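Side-chain contacts in AxyAgu115A (Amphibacillus xylanus NBRC 15112, PDB 6NPS), which probably acts as a family GH115 alpha-glucuronidase that removes glucuronic acid side groups from glucuronoxylan: residues E26-S30 with G31-I35; P166-K169 with Y170-F173; I716-Q720 with D721-C725. The protein carries 3 engineered substitutions. All coordinates share one frame; numbering follows the deposited sequence.

Interaction 1 of 3, residues E26-S30 with G31-I35; sequences EEALS and GVRKI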
loop_
_atom_site.group_PDB
_atom_site.type_symbol
_atom_site.label_atom_id
_atom_site.label_comp_id
_atom_site.label_asym_id
_atom_site.label_seq_id
_atom_site.Cartn_x
_atom_site.Cartn_y
_atom_site.Cartn_z
ATOM N N GLU A 26 18.897 -36.230 -62.151
ATOM C CA GLU A 26 19.746 -35.079 -62.434
ATOM C C GLU A 26 18.958 -33.784 -62.637
ATOM O O GLU A 26 19.415 -32.720 -62.212
ATOM C CB GLU A 26 20.575 -35.389 -63.693
ATOM C CG GLU A 26 21.937 -34.761 -63.705
ATOM C CD GLU A 26 21.978 -33.417 -64.428
ATOM O OE1 GLU A 26 23.086 -32.850 -64.508
ATOM O OE2 GLU A 26 20.927 -32.919 -64.899
ATOM N N GLU A 27 17.772 -33.859 -63.246
ATOM C CA GLU A 27 16.991 -32.677 -63.574
ATOM C C GLU A 27 16.261 -32.093 -62.375
ATOM O O GLU A 27 15.717 -30.988 -62.487
ATOM C CB GLU A 27 15.975 -33.005 -64.669
ATOM C CG GLU A 27 16.592 -33.491 -65.960
ATOM C CD GLU A 27 16.872 -34.995 -65.965
ATOM O OE1 GLU A 27 16.427 -35.705 -65.032
ATOM O OE2 GLU A 27 17.537 -35.474 -66.915
ATOM N N ALA A 28 16.235 -32.800 -61.247
ATOM C CA ALA A 28 15.513 -32.328 -60.076
ATOM C C ALA A 28 16.124 -31.035 -59.546
ATOM O O ALA A 28 17.326 -30.800 -59.679
ATOM C CB ALA A 28 15.536 -33.396 -58.978
ATOM N N LEU A 29 15.271 -30.208 -58.936
ATOM C CA LEU A 29 15.720 -28.997 -58.270
ATOM C C LEU A 29 16.541 -29.354 -57.047
ATOM O O LEU A 29 16.203 -30.274 -56.288
ATOM C CB LEU A 29 14.531 -28.114 -57.873
ATOM C CG LEU A 29 13.807 -27.551 -59.120
ATOM C CD1 LEU A 29 12.359 -27.100 -58.846
ATOM C CD2 LEU A 29 14.595 -26.461 -59.867
ATOM N N SER A 30 17.628 -28.604 -56.854
ATOM C CA SER A 30 18.539 -28.862 -55.746
ATOM C C SER A 30 17.815 -28.868 -54.405
ATOM O O SER A 30 18.076 -29.722 -53.544
ATOM C CB SER A 30 19.629 -27.793 -55.748
ATOM O OG SER A 30 20.837 -28.318 -55.246
ATOM N N GLY A 31 16.915 -27.907 -54.202
ATOM C CA GLY A 31 16.202 -27.833 -52.940
ATOM C C GLY A 31 15.274 -29.019 -52.716
ATOM O O GLY A 31 15.087 -29.460 -51.584
ATOM N N VAL A 32 14.650 -29.522 -53.789
ATOM C CA VAL A 32 13.775 -30.687 -53.684
ATOM C C VAL A 32 14.583 -31.925 -53.312
ATOM O O VAL A 32 14.191 -32.692 -52.428
ATOM C CB VAL A 32 12.999 -30.871 -54.997
ATOM C CG1 VAL A 32 12.261 -32.217 -55.002
ATOM C CG2 VAL A 32 12.040 -29.702 -55.191
ATOM N N ARG A 33 15.746 -32.109 -53.932
ATOM C CA ARG A 33 16.621 -33.217 -53.560
ATOM C C ARG A 33 17.026 -33.137 -52.089
ATOM O O ARG A 33 17.027 -34.158 -51.389
ATOM C CB ARG A 33 17.854 -33.226 -54.463
ATOM C CG ARG A 33 18.275 -34.612 -54.945
ATOM C CD ARG A 33 18.896 -34.552 -56.336
ATOM N NE ARG A 33 19.840 -33.442 -56.433
ATOM C CZ ARG A 33 19.971 -32.646 -57.495
ATOM N NH1 ARG A 33 19.210 -32.834 -58.569
ATOM N NH2 ARG A 33 20.855 -31.654 -57.476
ATOM N N LYS A 34 17.337 -31.925 -51.586
ATOM C CA LYS A 34 17.680 -31.772 -50.164
ATOM C C LYS A 34 16.512 -32.131 -49.243
ATOM O O LYS A 34 16.725 -32.671 -48.145
ATOM C CB LYS A 34 18.139 -30.342 -49.870
ATOM C CG LYS A 34 19.389 -29.944 -50.618
ATOM C CD LYS A 34 19.722 -28.486 -50.366
ATOM C CE LYS A 34 20.648 -28.337 -49.166
ATOM N NZ LYS A 34 21.904 -27.622 -49.556
ATOM N N ILE A 35 15.282 -31.760 -49.615
ATOM C CA ILE A 35 14.126 -32.150 -48.801
ATOM C C ILE A 35 13.939 -33.673 -48.860
ATOM O O ILE A 35 13.655 -34.323 -47.850
ATOM C CB ILE A 35 12.877 -31.387 -49.285
ATOM C CG1 ILE A 35 13.030 -29.871 -49.056
ATOM C CG2 ILE A 35 11.601 -31.946 -48.658
ATOM C CD1 ILE A 35 13.082 -29.495 -47.599
#
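The first turn of helix 30-47 is set up here, with Leu29 in the N-cap position and Arg33 one turn further on. The carbonyl of Leu29 accepts the first backbone bond of the helix. Arg33 N donates to Leu29 O at 3.0 Å, in a nearly straight bond (168°). Lys34 N then donates to Ser30 O, also at 3.0 Å. Lys34 runs past the carbonyl of Ser30, with Lys34 CG 3.2 Å from Ser30 O. On the inner side, Leu29 CB meets Val32 CG2 at 4.0 Å. Val32 CG2 is anti to its own carbonyl carbon, which sets this methyl beside the backbone N and close to Leu29. This pair rests on Thr69 of strand 64-69, while helix 120-133 touches Leu29 through Lys120 and Val32 through Thr123. Ser30 OG is hydrogen-bonded to Glu237 of helix 230-238, which ties the start of the helix to a second one. The Arg33 chain bends at chi2 and chi3 and carries its guanidinium back over the incoming loop. One face of that group lies over Ser30 CA. Arg33 NH1 lies 3.0 Å from Ala28 O and 3.7 Å from Ala28 CB, and makes a weak hydrogen bond to Glu25 O. The positive charge of Arg33, set close to the carbonyls of Ala28 and Glu25, probably holds the incoming loop against the helix start by electrostatic attraction.

Interaction 2 of 3, residues P166-K169 with Y170-F173; sequences PSVK and YRGF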
loop_
_atom_site.group_PDB
_atom_site.type_symbol
_atom_site.label_atom_id
_atom_site.label_comp_id
_atom_site.label_asym_id
_atom_site.label_seq_id
_atom_site.Cartn_x
_atom_site.Cartn_y
_atom_site.Cartn_z
ATOM N N PRO A 166 -3.065 -23.482 -51.441
ATOM C CA PRO A 166 -3.213 -22.913 -50.090
ATOM C C PRO A 166 -4.205 -21.755 -50.064
ATOM O O PRO A 166 -4.235 -20.916 -50.968
ATOM C CB PRO A 166 -1.789 -22.443 -49.759
ATOM C CG PRO A 166 -0.884 -23.392 -50.570
ATOM C CD PRO A 166 -1.650 -23.621 -51.847
ATOM N N SER A 167 -4.999 -21.677 -48.981
ATOM C CA SER A 167 -6.018 -20.632 -48.904
ATOM C C SER A 167 -5.380 -19.244 -48.827
ATOM O O SER A 167 -5.937 -18.270 -49.349
ATOM C CB SER A 167 -6.932 -20.848 -47.684
ATOM O OG SER A 167 -7.392 -22.174 -47.597
ATOM N N VAL A 168 -4.197 -19.131 -48.220
ATOM C CA VAL A 168 -3.510 -17.847 -48.131
ATOM C C VAL A 168 -2.208 -17.937 -48.944
ATOM O O VAL A 168 -1.423 -18.883 -48.793
ATOM C CB VAL A 168 -3.246 -17.420 -46.664
ATOM C CG1 VAL A 168 -2.404 -16.094 -46.630
ATOM C CG2 VAL A 168 -4.587 -17.288 -45.860
ATOM N N LYS A 169 -1.967 -16.940 -49.790
ATOM C CA LYS A 169 -0.878 -17.064 -50.768
ATOM C C LYS A 169 0.516 -17.084 -50.126
ATOM O O LYS A 169 1.374 -17.900 -50.519
ATOM C CB LYS A 169 -0.953 -15.947 -51.791
ATOM C CG LYS A 169 0.001 -16.223 -52.982
ATOM C CD LYS A 169 -0.157 -15.165 -54.084
ATOM C CE LYS A 169 0.671 -15.530 -55.323
ATOM N NZ LYS A 169 0.641 -14.455 -56.374
ATOM N N TYR A 170 0.775 -16.193 -49.157
ATOM C CA TYR A 170 2.055 -16.135 -48.443
ATOM C C TYR A 170 1.823 -16.336 -46.945
ATOM O O TYR A 170 1.003 -15.631 -46.346
ATOM C CB TYR A 170 2.734 -14.796 -48.676
ATOM C CG TYR A 170 2.954 -14.497 -50.149
ATOM C CD1 TYR A 170 3.848 -15.262 -50.909
ATOM C CD2 TYR A 170 2.251 -13.470 -50.799
ATOM C CE1 TYR A 170 4.084 -14.976 -52.219
ATOM C CE2 TYR A 170 2.487 -13.186 -52.160
ATOM C CZ TYR A 170 3.402 -13.955 -52.848
ATOM O OH TYR A 170 3.663 -13.735 -54.185
ATOM N N ARG A 171 2.559 -17.275 -46.340
ATOM C CA ARG A 171 2.205 -17.799 -45.007
ATOM C C ARG A 171 3.501 -18.021 -44.240
ATOM O O ARG A 171 4.354 -18.791 -44.699
ATOM C CB ARG A 171 1.433 -19.144 -45.081
ATOM C CG ARG A 171 0.215 -19.238 -46.022
ATOM C CD ARG A 171 -0.247 -20.718 -46.248
ATOM N NE ARG A 171 0.830 -21.579 -46.746
ATOM C CZ ARG A 171 1.310 -21.541 -47.995
ATOM N NH1 ARG A 171 0.775 -20.701 -48.899
ATOM N NH2 ARG A 171 2.287 -22.377 -48.341
ATOM N N GLY A 172 3.679 -17.367 -43.095
ATOM C CA GLY A 172 4.900 -17.635 -42.360
ATOM C C GLY A 172 4.999 -16.895 -41.043
ATOM O O GLY A 172 3.995 -16.496 -40.445
ATOM N N PHE A 173 6.249 -16.687 -40.620
ATOM C CA PHE A 173 6.506 -16.074 -39.342
ATOM C C PHE A 173 7.776 -15.213 -39.376
ATOM O O PHE A 173 8.573 -15.225 -40.322
ATOM C CB PHE A 173 6.574 -17.145 -38.232
ATOM C CG PHE A 173 7.680 -18.203 -38.432
ATOM C CD1 PHE A 173 9.020 -17.935 -38.063
ATOM C CD2 PHE A 173 7.372 -19.460 -38.944
ATOM C CE1 PHE A 173 10.024 -18.906 -38.216
ATOM C CE2 PHE A 173 8.367 -20.457 -39.099
ATOM C CZ PHE A 173 9.703 -20.178 -38.734
HETATM O O HOH W 1 2.048 -11.512 -55.413
#
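Lys169 has a helix-like backbone and Tyr170 an extended one, so the chain bends between them as it enters strand 170-174 of the TIM barrel. Their side chains run side by side in the same direction. The Lys169 chain is fully extended, with CG anti to the backbone N (chi1 -168°). This lays its methylenes along the tyrosine: Lys169 CG sits over the ring face, 4.0 Å from the Tyr170 centroid and 11° off the normal, a CH-pi contact. At the far end one water in the ring plane lies 3.0 Å from Tyr170 OH and accepts a weak bond from Lys169 NZ.

Arg171 folds back the other way, bent at chi3. Its NH1 donates in the guanidinium plane to Val168 O at 2.9 Å (160°). The Pro166 and Arg171 side chains cross at about a right angle, with the proline ring over one guanidinium face and Pro166 CB 3.2 Å from Arg171 NH1. Beyond the contact, Arg171 NH2 forms a salt bridge with Glu95 and a hydrogen bond to Lys209 O. The in-plane bond and the proline over one face probably fix the rotation of the buried guanidinium, and Glu95 probably balances its charge.

Interaction 3 of 3, residues I716-Q720 with D721-C725; sequences ISTDQ and DWLSC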
loop_
_atom_site.group_PDB
_atom_site.type_symbol
_atom_site.label_atom_id
_atom_site.label_comp_id
_atom_site.label_asym_id
_atom_site.label_seq_id
_atom_site.Cartn_x
_atom_site.Cartn_y
_atom_site.Cartn_z
ATOM N N ILE A 716 -19.469 -21.866 18.997
ATOM C CA ILE A 716 -20.391 -21.531 17.921
ATOM C C ILE A 716 -21.784 -22.071 18.242
ATOM O O ILE A 716 -21.937 -23.247 18.584
ATOM C CB ILE A 716 -19.869 -22.104 16.592
ATOM C CG1 ILE A 716 -18.516 -21.468 16.272
ATOM C CG2 ILE A 716 -20.857 -21.857 15.467
ATOM C CD1 ILE A 716 -17.594 -22.361 15.445
ATOM N N SER A 717 -22.803 -21.229 18.111
ATOM C CA SER A 717 -24.168 -21.712 18.242
ATOM C C SER A 717 -25.056 -20.974 17.257
ATOM O O SER A 717 -24.692 -19.905 16.741
ATOM C CB SER A 717 -24.702 -21.533 19.672
ATOM O OG SER A 717 -24.751 -20.155 19.981
ATOM N N THR A 718 -26.215 -21.560 16.973
ATOM C CA THR A 718 -27.184 -20.921 16.098
ATOM C C THR A 718 -28.511 -20.759 16.821
ATOM O O THR A 718 -28.783 -21.398 17.843
ATOM C CB THR A 718 -27.405 -21.691 14.775
ATOM O OG1 THR A 718 -28.271 -22.798 15.017
ATOM C CG2 THR A 718 -26.105 -22.191 14.184
ATOM N N ASP A 719 -29.344 -19.875 16.294
ATOM C CA ASP A 719 -30.590 -19.536 16.959
ATOM C C ASP A 719 -31.812 -20.101 16.243
ATOM O O ASP A 719 -32.917 -19.617 16.481
ATOM C CB ASP A 719 -30.712 -18.019 17.088
ATOM C CG ASP A 719 -30.993 -17.336 15.748
ATOM O OD1 ASP A 719 -30.864 -17.976 14.666
ATOM O OD2 ASP A 719 -31.352 -16.136 15.798
ATOM N N GLN A 720 -31.624 -21.060 15.327
ATOM C CA GLN A 720 -32.697 -21.702 14.569
ATOM C C GLN A 720 -32.366 -23.178 14.392
ATOM O O GLN A 720 -31.216 -23.529 14.103
ATOM C CB GLN A 720 -32.864 -21.069 13.166
ATOM C CG GLN A 720 -33.028 -19.539 13.123
ATOM C CD GLN A 720 -34.458 -19.115 13.386
ATOM O OE1 GLN A 720 -35.189 -19.818 14.066
ATOM N NE2 GLN A 720 -34.857 -17.961 12.859
ATOM N N ASP A 721 -33.395 -24.039 14.470
ATOM C CA ASP A 721 -33.197 -25.475 14.303
ATOM C C ASP A 721 -32.797 -25.856 12.883
ATOM O O ASP A 721 -32.050 -26.824 12.703
ATOM C CB ASP A 721 -34.466 -26.217 14.719
ATOM C CG ASP A 721 -34.867 -25.902 16.153
ATOM O OD1 ASP A 721 -36.044 -25.551 16.395
ATOM O OD2 ASP A 721 -33.983 -25.970 17.037
ATOM N N TRP A 722 -33.248 -25.116 11.864
ATOM C CA TRP A 722 -32.826 -25.415 10.486
ATOM C C TRP A 722 -31.393 -24.986 10.132
ATOM O O TRP A 722 -30.938 -25.284 9.005
ATOM C CB TRP A 722 -33.775 -24.755 9.480
ATOM C CG TRP A 722 -34.033 -23.311 9.734
ATOM C CD1 TRP A 722 -35.024 -22.784 10.523
ATOM C CD2 TRP A 722 -33.309 -22.192 9.200
ATOM N NE1 TRP A 722 -34.950 -21.402 10.505
ATOM C CE2 TRP A 722 -33.915 -21.023 9.697
ATOM C CE3 TRP A 722 -32.213 -22.063 8.335
ATOM C CZ2 TRP A 722 -33.446 -19.734 9.373
ATOM C CZ3 TRP A 722 -31.760 -20.788 8.012
ATOM C CH2 TRP A 722 -32.381 -19.644 8.533
ATOM N N LEU A 723 -30.680 -24.287 11.019
ATOM C CA LEU A 723 -29.375 -23.699 10.699
ATOM C C LEU A 723 -28.318 -24.318 11.605
ATOM O O LEU A 723 -28.461 -24.296 12.833
ATOM C CB LEU A 723 -29.400 -22.174 10.877
ATOM C CG LEU A 723 -28.103 -21.350 10.701
ATOM C CD1 LEU A 723 -27.611 -21.428 9.284
ATOM C CD2 LEU A 723 -28.362 -19.873 11.100
ATOM N N SER A 724 -27.285 -24.904 11.022
ATOM C CA SER A 724 -26.285 -25.542 11.867
ATOM C C SER A 724 -24.913 -25.374 11.236
ATOM O O SER A 724 -24.783 -24.962 10.078
ATOM C CB SER A 724 -26.622 -27.021 12.086
ATOM O OG SER A 724 -26.479 -27.703 10.860
ATOM N N CYS A 725 -23.876 -25.703 12.013
ATOM C CA CYS A 725 -22.494 -25.602 11.561
ATOM C C CYS A 725 -21.736 -26.892 11.819
ATOM O O CYS A 725 -22.153 -27.732 12.616
ATOM C CB CYS A 725 -21.743 -24.439 12.216
ATOM S SG CYS A 725 -22.587 -22.876 12.263
HETATM O O HOH W 2 -36.075 -22.522 15.125
#
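Thr718 and Leu723 face each other where the chain passes from one sheet of a two-sheet beta sandwich to the other. Strand 712-718 pairs with 754-763 in one sheet; strand 723-725 pairs with 739-746 in the other. Segments 716-718 and 723-725 run nearly antiparallel, their axes 6.8 Å apart at closest. A type I turn from Gln720 to Leu723 makes the connection. Its bond, Leu723 N to Gln720 O at 3.2 Å, reaches the acceptor from above the carbonyl plane (61° out of it). Thr718 OG1 donates to Leu723 O at 2.7 Å. The threonine torsion (chi1 79°) puts this oxygen between its backbone N and carbonyl carbon, facing the second strand. Gln720 uses both ends of its amide: NE2 donates to Glu756 O, and OE1 takes a bond from a water at 3.0 Å. That water also accepts from Asp721 N at 3.1 Å and donates weakly to Asp721 OD1. Asp719 OD1 accepts from Arg758 N. The Trp722 indole lies alongside Gln720, with ring and amide planes 35° apart. Gln720 CB packs over the face of the five-membered ring, 3.7 Å from its centroid. Val746, Ala755 and Val774 also touch this indole. An alanine in place of Trp722 would probably open a gap among these three and leave the Gln720 methylenes without the face they rest on. Further along the strands, Cys725 SG lies 3.8 Å from Ile716 CG2 and 4.1 Å from Thr718 CG2.

The three contacts follow one another along the chain and do not touch. Interactions 1 and 2 are neighbours, with centres 23 Å apart and nearest atoms about 13 Å apart. Helix 120-133 packs on Val32 in interaction 1, and Tyr125 of that helix lies close to Arg171 in interaction 2. Each also joins the N-terminal region to the barrel part, interaction 1 through Glu237 and interaction 2 through Glu95. Interaction 2 lies at the start of a barrel strand, whereas TIM-barrel active sites open at the strands' C-terminal ends. Interaction 3 is remote, its centre 67 Å from interaction 2 and 83 Å from interaction 1, across the chain's centre.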